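Local coordinates for protein dihydroorotase (Agrobacterium tumefaciens, PDB 2OGJ) that hydrolyses acetyl esters, deacetylating acetyl-(R)-mandelate in vitro, with a binuclear zinc centre held in a TIM-barrel amidohydrolase fold, at residues 85-90 with 141-146; 246-251 with 281-286; 300-305 with 359-364. All coordinates share one frame; numbering follows the deposited sequence.

Interaction 1: 85-90 with 141-146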
loop_
_atom_site.group_PDB
_atom_site.type_symbol
_atom_site.label_atom_id
_atom_site.label_comp_id
_atom_site.label_asym_id
_atom_site.label_seq_id
_atom_site.Cartn_x
_atom_site.Cartn_y
_atom_site.Cartn_z
ATOM N N THR A 85 6.776 24.530 9.305
ATOM C CA THR A 85 6.802 23.153 9.755
ATOM C C THR A 85 6.522 23.213 11.242
ATOM O O THR A 85 6.546 24.285 11.833
ATOM C CB THR A 85 8.181 22.525 9.585
ATOM O OG1 THR A 85 9.096 23.179 10.470
ATOM C CG2 THR A 85 8.659 22.643 8.124
ATOM N N ASP A 86 6.281 22.065 11.851
ATOM C CA ASP A 86 5.986 22.002 13.271
ATOM C C ASP A 86 7.213 21.911 14.180
ATOM O O ASP A 86 7.234 22.461 15.286
ATOM C CB ASP A 86 5.087 20.791 13.525
ATOM C CG ASP A 86 5.820 19.438 13.320
ATOM O OD1 ASP A 86 6.744 19.316 12.474
ATOM O OD2 ASP A 86 5.444 18.466 14.008
ATOM N N ILE A 87 8.233 21.215 13.690
ATOM C CA ILE A 87 9.459 20.933 14.431
ATOM C C ILE A 87 10.543 22.010 14.493
ATOM O O ILE A 87 11.391 21.974 15.375
ATOM C CB ILE A 87 10.093 19.602 13.883
ATOM C CG1 ILE A 87 10.954 18.962 14.962
ATOM C CG2 ILE A 87 10.951 19.871 12.648
ATOM C CD1 ILE A 87 10.209 18.743 16.253
ATOM N N SER A 88 10.498 22.959 13.563
ATOM C CA SER A 88 11.484 24.039 13.460
ATOM C C SER A 88 11.446 25.095 14.543
ATOM O O SER A 88 10.421 25.328 15.169
ATOM C CB SER A 88 11.339 24.774 12.130
ATOM O OG SER A 88 11.624 23.942 11.031
ATOM N N ILE A 89 12.592 25.747 14.735
ATOM C CA ILE A 89 12.749 26.827 15.701
ATOM C C ILE A 89 12.987 28.080 14.871
ATOM O O ILE A 89 12.930 28.033 13.646
ATOM C CB ILE A 89 13.956 26.588 16.653
ATOM C CG1 ILE A 89 15.216 26.264 15.855
ATOM C CG2 ILE A 89 13.645 25.462 17.613
ATOM C CD1 ILE A 89 16.427 25.994 16.731
ATOM N N ARG A 90 13.246 29.205 15.517
ATOM C CA ARG A 90 13.478 30.449 14.775
ATOM C C ARG A 90 14.971 30.643 14.535
ATOM O O ARG A 90 15.789 30.108 15.273
ATOM C CB ARG A 90 12.944 31.649 15.574
ATOM C CG ARG A 90 11.452 31.575 15.936
ATOM C CD ARG A 90 11.103 32.745 16.840
ATOM N NE ARG A 90 9.775 32.639 17.446
ATOM C CZ ARG A 90 8.651 33.126 16.916
ATOM N NH1 ARG A 90 8.669 33.774 15.743
ATOM N NH2 ARG A 90 7.501 32.961 17.563
ATOM N N VAL A 141 6.775 19.249 7.644
ATOM C CA VAL A 141 5.605 19.880 8.243
ATOM C C VAL A 141 5.199 19.175 9.518
ATOM O O VAL A 141 5.065 19.812 10.555
ATOM C CB VAL A 141 4.371 19.872 7.326
ATOM C CG1 VAL A 141 4.060 21.264 6.893
ATOM C CG2 VAL A 141 4.597 18.973 6.129
ATOM N N ALA A 142 4.990 17.863 9.429
ATOM C CA ALA A 142 4.593 17.045 10.578
ATOM C C ALA A 142 5.713 16.038 10.810
ATOM O O ALA A 142 5.490 14.835 10.847
ATOM C CB ALA A 142 3.287 16.329 10.271
ATOM N N CYS A 143 6.924 16.566 10.959
ATOM C CA CYS A 143 8.135 15.783 11.138
ATOM C C CYS A 143 7.971 14.468 11.890
ATOM O O CYS A 143 7.472 14.443 13.017
ATOM C CB CYS A 143 9.189 16.653 11.806
ATOM S SG CYS A 143 10.775 15.870 11.939
ATOM N N ASN A 144 8.393 13.378 11.243
ATOM C CA ASN A 144 8.314 12.030 11.799
ATOM C C ASN A 144 6.896 11.494 12.060
ATOM O O ASN A 144 6.719 10.301 12.285
ATOM C CB ASN A 144 9.148 11.923 13.084
ATOM C CG ASN A 144 10.623 12.165 12.844
ATOM O OD1 ASN A 144 11.138 11.894 11.772
ATOM N ND2 ASN A 144 11.313 12.669 13.850
ATOM N N ARG A 145 5.889 12.358 12.042
ATOM C CA ARG A 145 4.520 11.914 12.273
ATOM C C ARG A 145 3.861 11.527 10.950
ATOM O O ARG A 145 3.056 10.607 10.894
ATOM C CB ARG A 145 3.729 13.016 12.971
ATOM C CG ARG A 145 4.250 13.335 14.346
ATOM C CD ARG A 145 3.323 14.272 15.073
ATOM N NE ARG A 145 3.545 15.659 14.692
ATOM C CZ ARG A 145 2.583 16.484 14.308
ATOM N NH1 ARG A 145 1.327 16.061 14.238
ATOM N NH2 ARG A 145 2.878 17.743 14.033
ATOM N N VAL A 146 4.200 12.259 9.895
ATOM C CA VAL A 146 3.706 11.989 8.559
ATOM C C VAL A 146 4.937 12.056 7.681
ATOM O O VAL A 146 5.217 13.073 7.074
ATOM C CB VAL A 146 2.704 13.041 8.096
ATOM C CG1 VAL A 146 2.240 12.708 6.695
ATOM C CG2 VAL A 146 1.537 13.118 9.068
#
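Asp86 does most of the polar work here, its two carboxylate oxygens reaching separate partners on the 141-146 loop. OD1 accepts the backbone N-H of Cys143, N to OD1 3.1 Å; the N-H comes in on the syn side, 30° out of the carboxylate plane, and the bond itself is bent. OD2 takes the side chain of Arg145 in a salt bridge, NH2 to OD2 2.7 Å and nearly straight at 170°. The oxygen lies in the guanidinium plane, whereas the nitrogen meets the carboxylate from above its plane. With CG set between its own backbone N and carbonyl carbon (chi1 69°), Asp86 can turn its carboxylate onto the neighbouring loop.

The close-packed apolar part lies deeper, where Ile87 CB meets Cys143 CB at 3.7 Å. Cys143 SG lies 4.1 Å from Ile87 CG2. Both loops follow barrel strands of the amidohydrolase fold, strand 77-78 leading to one and strand 128-132 to the other, and this patch faces the metal centre: the Ile87 side chain is about 5 Å from that of the zinc ligand His79, and the Cys143 side chain about 7 Å from a zinc ion. Thr85 CG2 rests 3.9 Å from Val141 N, where the two segments begin.

The polar side, at Asp86 and Arg145, is partly exposed, and the second subunit helps to cover it. Ala142 CB sits over one guanidinium face, and NH1 of Arg145 makes a second salt bridge, to Glu111 of the second subunit, whose Ala112 packs on Asp86.

Interaction 2: 246-251 with 281-286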
loop_
_atom_site.group_PDB
_atom_site.type_symbol
_atom_site.label_atom_id
_atom_site.label_comp_id
_atom_site.label_asym_id
_atom_site.label_seq_id
_atom_site.Cartn_x
_atom_site.Cartn_y
_atom_site.Cartn_z
ATOM N N ASP A 246 33.309 -3.363 9.868
ATOM C CA ASP A 246 33.214 -3.261 8.411
ATOM C C ASP A 246 32.717 -1.869 8.070
ATOM O O ASP A 246 33.229 -1.230 7.139
ATOM C CB ASP A 246 32.236 -4.296 7.860
ATOM C CG ASP A 246 32.748 -5.703 8.001
ATOM O OD1 ASP A 246 31.939 -6.648 7.913
ATOM O OD2 ASP A 246 33.970 -5.860 8.196
ATOM N N LEU A 247 31.718 -1.413 8.832
ATOM C CA LEU A 247 31.139 -0.091 8.642
ATOM C C LEU A 247 32.196 0.961 8.944
ATOM O O LEU A 247 32.382 1.912 8.175
ATOM C CB LEU A 247 29.949 0.125 9.582
ATOM C CG LEU A 247 28.916 1.207 9.218
ATOM C CD1 LEU A 247 28.553 1.958 10.455
ATOM C CD2 LEU A 247 29.440 2.180 8.173
ATOM N N PHE A 248 32.885 0.786 10.073
ATOM C CA PHE A 248 33.913 1.736 10.465
ATOM C C PHE A 248 34.963 1.856 9.386
ATOM O O PHE A 248 35.380 2.957 9.042
ATOM C CB PHE A 248 34.607 1.340 11.765
ATOM C CG PHE A 248 35.588 2.374 12.247
ATOM C CD1 PHE A 248 35.166 3.435 13.053
ATOM C CD2 PHE A 248 36.917 2.329 11.839
ATOM C CE1 PHE A 248 36.054 4.437 13.439
ATOM C CE2 PHE A 248 37.808 3.319 12.216
ATOM C CZ PHE A 248 37.374 4.381 13.021
ATOM N N ASN A 249 35.397 0.724 8.841
ATOM C CA ASN A 249 36.410 0.717 7.810
ATOM C C ASN A 249 35.914 1.421 6.564
ATOM O O ASN A 249 36.684 2.091 5.863
ATOM C CB ASN A 249 36.884 -0.709 7.553
ATOM C CG ASN A 249 37.495 -1.320 8.800
ATOM O OD1 ASN A 249 38.232 -0.654 9.532
ATOM N ND2 ASN A 249 37.193 -2.587 9.051
ATOM N N LEU A 250 34.629 1.289 6.273
ATOM C CA LEU A 250 34.082 1.934 5.093
ATOM C C LEU A 250 33.962 3.448 5.311
ATOM O O LEU A 250 34.289 4.228 4.429
ATOM C CB LEU A 250 32.719 1.321 4.734
ATOM C CG LEU A 250 32.064 1.881 3.466
ATOM C CD1 LEU A 250 33.013 1.756 2.305
ATOM C CD2 LEU A 250 30.773 1.151 3.176
ATOM N N ALA A 251 33.510 3.859 6.492
ATOM C CA ALA A 251 33.363 5.282 6.802
ATOM C C ALA A 251 34.714 5.986 6.703
ATOM O O ALA A 251 34.826 7.086 6.152
ATOM C CB ALA A 251 32.794 5.447 8.199
ATOM N N ARG A 281 41.155 6.878 16.703
ATOM C CA ARG A 281 41.618 6.129 15.538
ATOM C C ARG A 281 41.883 7.057 14.359
ATOM O O ARG A 281 42.025 6.592 13.221
ATOM C CB ARG A 281 40.593 5.074 15.110
ATOM C CG ARG A 281 40.372 3.927 16.095
ATOM C CD ARG A 281 40.305 2.612 15.318
ATOM N NE ARG A 281 39.085 1.839 15.547
ATOM C CZ ARG A 281 38.595 0.962 14.670
ATOM N NH1 ARG A 281 39.220 0.760 13.513
ATOM N NH2 ARG A 281 37.483 0.287 14.944
ATOM N N GLY A 282 41.934 8.358 14.632
ATOM C CA GLY A 282 42.201 9.329 13.588
ATOM C C GLY A 282 41.008 9.771 12.752
ATOM O O GLY A 282 41.182 10.562 11.819
ATOM N N LEU A 283 39.753 9.208 13.021
ATOM C CA LEU A 283 38.607 9.660 12.229
ATOM C C LEU A 283 37.910 10.850 12.872
ATOM O O LEU A 283 37.228 10.731 13.900
ATOM C CB LEU A 283 37.590 8.530 12.009
ATOM C CG LEU A 283 36.458 8.848 11.011
ATOM C CD1 LEU A 283 37.045 9.323 9.678
ATOM C CD2 LEU A 283 35.576 7.603 10.810
ATOM N N LEU A 284 38.106 12.010 12.259
ATOM C CA LEU A 284 37.500 13.242 12.735
ATOM C C LEU A 284 36.273 13.609 11.914
ATOM O O LEU A 284 36.134 13.206 10.747
ATOM C CB LEU A 284 38.501 14.391 12.635
ATOM C CG LEU A 284 39.302 14.732 13.880
ATOM C CD1 LEU A 284 39.954 13.486 14.446
ATOM C CD2 LEU A 284 40.313 15.782 13.511
ATOM N N PRO A 285 35.345 14.350 12.519
ATOM C CA PRO A 285 34.186 14.709 11.711
ATOM C C PRO A 285 34.619 15.888 10.833
ATOM O O PRO A 285 35.449 16.702 11.241
ATOM C CB PRO A 285 33.135 15.077 12.760
ATOM C CG PRO A 285 33.953 15.603 13.887
ATOM C CD PRO A 285 35.104 14.619 13.943
ATOM N N PHE A 286 34.094 15.952 9.618
ATOM C CA PHE A 286 34.434 17.035 8.697
ATOM C C PHE A 286 33.853 18.364 9.186
ATOM O O PHE A 286 34.484 19.416 9.073
ATOM C CB PHE A 286 33.890 16.734 7.298
ATOM C CG PHE A 286 34.193 17.805 6.294
ATOM C CD1 PHE A 286 35.447 17.867 5.680
ATOM C CD2 PHE A 286 33.231 18.758 5.958
ATOM C CE1 PHE A 286 35.742 18.861 4.746
ATOM C CE2 PHE A 286 33.519 19.755 5.027
ATOM C CZ PHE A 286 34.783 19.802 4.417
#
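Phe248, Arg281 and Leu283 account for most of the buried surface, with the phenylalanine ring lying between the other two side chains. Arg281 spreads its guanidinium over one ring face. CZ stands 3.8 Å from the centroid of the Phe248 ring, 25° off the normal, a cation-pi interaction. The stack is neither flat nor centred: the two planes are tilted by 31°, and the group is shifted toward the CD2-CE2 side, where NH1 of Arg281 comes within 3.2 Å of Phe248 CE2. Bends at chi2 and chi3 fold the arginine chain back over the ring, and its CB is itself 3.9 Å from Phe248 CZ. The charged end has another partner outside the two segments, since NH2 forms a salt bridge with Glu245, at the start of the helix that carries Phe248.

Arg281 sits where helix 272-280 gives out, and Gly282, with positive phi, is the C-prime residue of the Schellman motif that ends it. In this TIM-barrel amidohydrolase fold helix 245-253 precedes strand 260-262 and helix 272-280 follows it, and the chain leaving the later helix packs back on the earlier one through Arg281 and Leu283.

Leu283 brings CD2 to within 4.1 Å of Phe248 CE1, meeting the ring obliquely. Its CG is anti to the backbone N (chi1 -171°), which sets the branch toward the helix; its CD2 methyl then lies 4.4 Å from Ala251 CB, one turn on from Phe248. Leu283 also touches Leu261 of strand 260-262, while Phe248 packs on Met242.

Interaction 3: 300-305 with 359-364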
loop_
_atom_site.group_PDB
_atom_site.type_symbol
_atom_site.label_atom_id
_atom_site.label_comp_id
_atom_site.label_asym_id
_atom_site.label_seq_id
_atom_site.Cartn_x
_atom_site.Cartn_y
_atom_site.Cartn_z
ATOM N N PRO A 300 18.910 17.816 24.815
ATOM C CA PRO A 300 20.206 17.334 24.310
ATOM C C PRO A 300 21.188 18.448 23.909
ATOM O O PRO A 300 22.096 18.818 24.650
ATOM C CB PRO A 300 19.813 16.449 23.118
ATOM C CG PRO A 300 18.309 16.245 23.270
ATOM C CD PRO A 300 17.829 17.527 23.863
ATOM N N VAL A 301 20.968 18.965 22.710
ATOM C CA VAL A 301 21.775 20.011 22.099
ATOM C C VAL A 301 21.383 21.365 22.636
ATOM O O VAL A 301 20.214 21.735 22.583
ATOM C CB VAL A 301 21.511 20.058 20.590
ATOM C CG1 VAL A 301 22.540 20.913 19.894
ATOM C CG2 VAL A 301 21.473 18.669 20.050
ATOM N N TRP A 302 22.316 22.133 23.160
ATOM C CA TRP A 302 21.873 23.441 23.609
ATOM C C TRP A 302 22.144 24.427 22.474
ATOM O O TRP A 302 21.272 25.183 22.058
ATOM C CB TRP A 302 22.596 23.841 24.898
ATOM C CG TRP A 302 22.225 22.966 26.075
ATOM C CD1 TRP A 302 20.972 22.517 26.408
ATOM C CD2 TRP A 302 23.099 22.505 27.109
ATOM N NE1 TRP A 302 21.012 21.819 27.585
ATOM C CE2 TRP A 302 22.305 21.793 28.040
ATOM C CE3 TRP A 302 24.477 22.624 27.343
ATOM C CZ2 TRP A 302 22.843 21.205 29.187
ATOM C CZ3 TRP A 302 25.012 22.041 28.485
ATOM C CH2 TRP A 302 24.192 21.338 29.392
ATOM N N ASP A 303 23.357 24.373 21.942
ATOM C CA ASP A 303 23.747 25.260 20.876
ATOM C C ASP A 303 25.039 24.751 20.261
ATOM O O ASP A 303 25.633 23.804 20.761
ATOM C CB ASP A 303 23.934 26.663 21.434
ATOM C CG ASP A 303 24.742 26.676 22.732
ATOM O OD1 ASP A 303 24.488 27.574 23.557
ATOM O OD2 ASP A 303 25.627 25.810 22.935
ATOM N N LEU A 304 25.460 25.379 19.171
ATOM C CA LEU A 304 26.678 24.989 18.478
ATOM C C LEU A 304 27.905 25.007 19.396
ATOM O O LEU A 304 28.750 24.101 19.339
ATOM C CB LEU A 304 26.910 25.917 17.286
ATOM C CG LEU A 304 27.979 25.445 16.315
ATOM C CD1 LEU A 304 27.513 24.121 15.723
ATOM C CD2 LEU A 304 28.234 26.487 15.224
ATOM N N ALA A 305 28.003 26.038 20.237
ATOM C CA ALA A 305 29.137 26.167 21.149
ATOM C C ALA A 305 29.259 24.939 22.060
ATOM O O ALA A 305 30.349 24.400 22.245
ATOM C CB ALA A 305 29.002 27.450 21.982
ATOM N N LEU A 359 31.185 21.674 33.518
ATOM C CA LEU A 359 29.791 21.560 33.125
ATOM C C LEU A 359 29.476 20.183 32.605
ATOM O O LEU A 359 30.275 19.575 31.893
ATOM C CB LEU A 359 29.464 22.572 32.028
ATOM C CG LEU A 359 28.000 22.600 31.585
ATOM C CD1 LEU A 359 27.139 23.076 32.744
ATOM C CD2 LEU A 359 27.828 23.517 30.384
ATOM N N GLU A 360 28.300 19.695 32.965
ATOM C CA GLU A 360 27.870 18.396 32.502
ATOM C C GLU A 360 26.915 18.589 31.357
ATOM O O GLU A 360 25.936 19.323 31.464
ATOM C CB GLU A 360 27.169 17.606 33.607
ATOM C CG GLU A 360 28.099 17.069 34.671
ATOM C CD GLU A 360 27.501 15.898 35.425
ATOM O OE1 GLU A 360 26.351 16.024 35.902
ATOM O OE2 GLU A 360 28.184 14.855 35.539
ATOM N N ALA A 361 27.233 17.948 30.247
ATOM C CA ALA A 361 26.388 17.982 29.069
ATOM C C ALA A 361 26.072 16.514 28.816
ATOM O O ALA A 361 26.836 15.633 29.207
ATOM C CB ALA A 361 27.145 18.569 27.902
ATOM N N THR A 362 24.943 16.231 28.194
ATOM C CA THR A 362 24.616 14.846 27.929
ATOM C C THR A 362 24.348 14.688 26.448
ATOM O O THR A 362 23.753 15.563 25.828
ATOM C CB THR A 362 23.401 14.392 28.770
ATOM O OG1 THR A 362 22.599 13.470 28.015
ATOM C CG2 THR A 362 22.571 15.598 29.202
ATOM N N ASP A 363 24.813 13.574 25.887
ATOM C CA ASP A 363 24.651 13.276 24.460
ATOM C C ASP A 363 23.299 12.654 24.127
ATOM O O ASP A 363 22.403 12.562 24.977
ATOM C CB ASP A 363 25.781 12.344 23.978
ATOM C CG ASP A 363 25.761 10.966 24.666
ATOM O OD1 ASP A 363 26.721 10.179 24.497
ATOM O OD2 ASP A 363 24.784 10.658 25.374
ATOM N N SER A 364 23.167 12.211 22.884
ATOM C CA SER A 364 21.938 11.596 22.411
ATOM C C SER A 364 21.734 10.199 22.988
ATOM O O SER A 364 20.750 9.523 22.674
ATOM C CB SER A 364 21.951 11.534 20.889
ATOM O OG SER A 364 22.173 12.819 20.345
#
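Trp302 points its indole at the strand end 359-362 and meets it with the far corner of the six-membered ring, CZ3 and CH2. The orientation differs from one partner to the next. Glu360 O lies at the ring edge, near the indole plane, 3.4 Å from CH2, so a backbone carbonyl faces the rim of the aromatic system. Leu359 comes from the opposite direction and brings CD2 to 3.7 Å from Trp302 CZ3, oblique to the ring. Ala361 also lies obliquely: its CA is 4.0 Å from CH2 and its CB 4.1 Å from CZ3. These two residues, alternate along the strand, both give apolar contact to the same ring corner, with the carbonyl of Glu360 between them in sequence. The glutamate side chain heads off elsewhere, to a salt bridge with Arg370.

Trp302 has CG anti to its carbonyl carbon (chi1 -67°), and this sends the indole out toward the strand while the main chain goes on into the helix. On one face of the indole, offset toward the rim, Pro300 O stands 4.2 Å above the plane. The proline itself lies beside Thr362 and Asp363, where the two segments come nearest through their backbones, CA of Pro300 to CA of Asp363 being 6.0 Å.

Right after the tryptophan, Asp303 takes the N-cap position of helix 304-313, and that helix returns to the same strand: Lys310 packs on Ala361 and gives its NZ as donor to Thr362 O. Strand 348-362 pairs antiparallel with strand 68-75 and with strand 368-382, whose residues Leu374 and Val368 touch Leu359 and Thr362, while Leu304 and Ala305 of the helix rest on Trp73 of strand 68-75.

Overall arrangement
The three contacts come one after another along the chain and all belong to its amidohydrolase TIM-barrel part. Interaction 1 joins two loops and lies at a subunit interface. Interaction 2, its centre about 31 Å from that of interaction 1, ties helix 245-253 to the chain leaving helix 272-280; its segment 246-251 meets a third subunit. Interaction 3 touches no other chain and packs the start of helix 304-313 against strand 348-362. It is nearer to interaction 1, with about 7 Å between nearest atoms, than to interaction 2, at about 11 Å. Only interaction 1 lies right beside the zinc site; interactions 2 and 3 are farther out, and the three are separate packing points of one barrel.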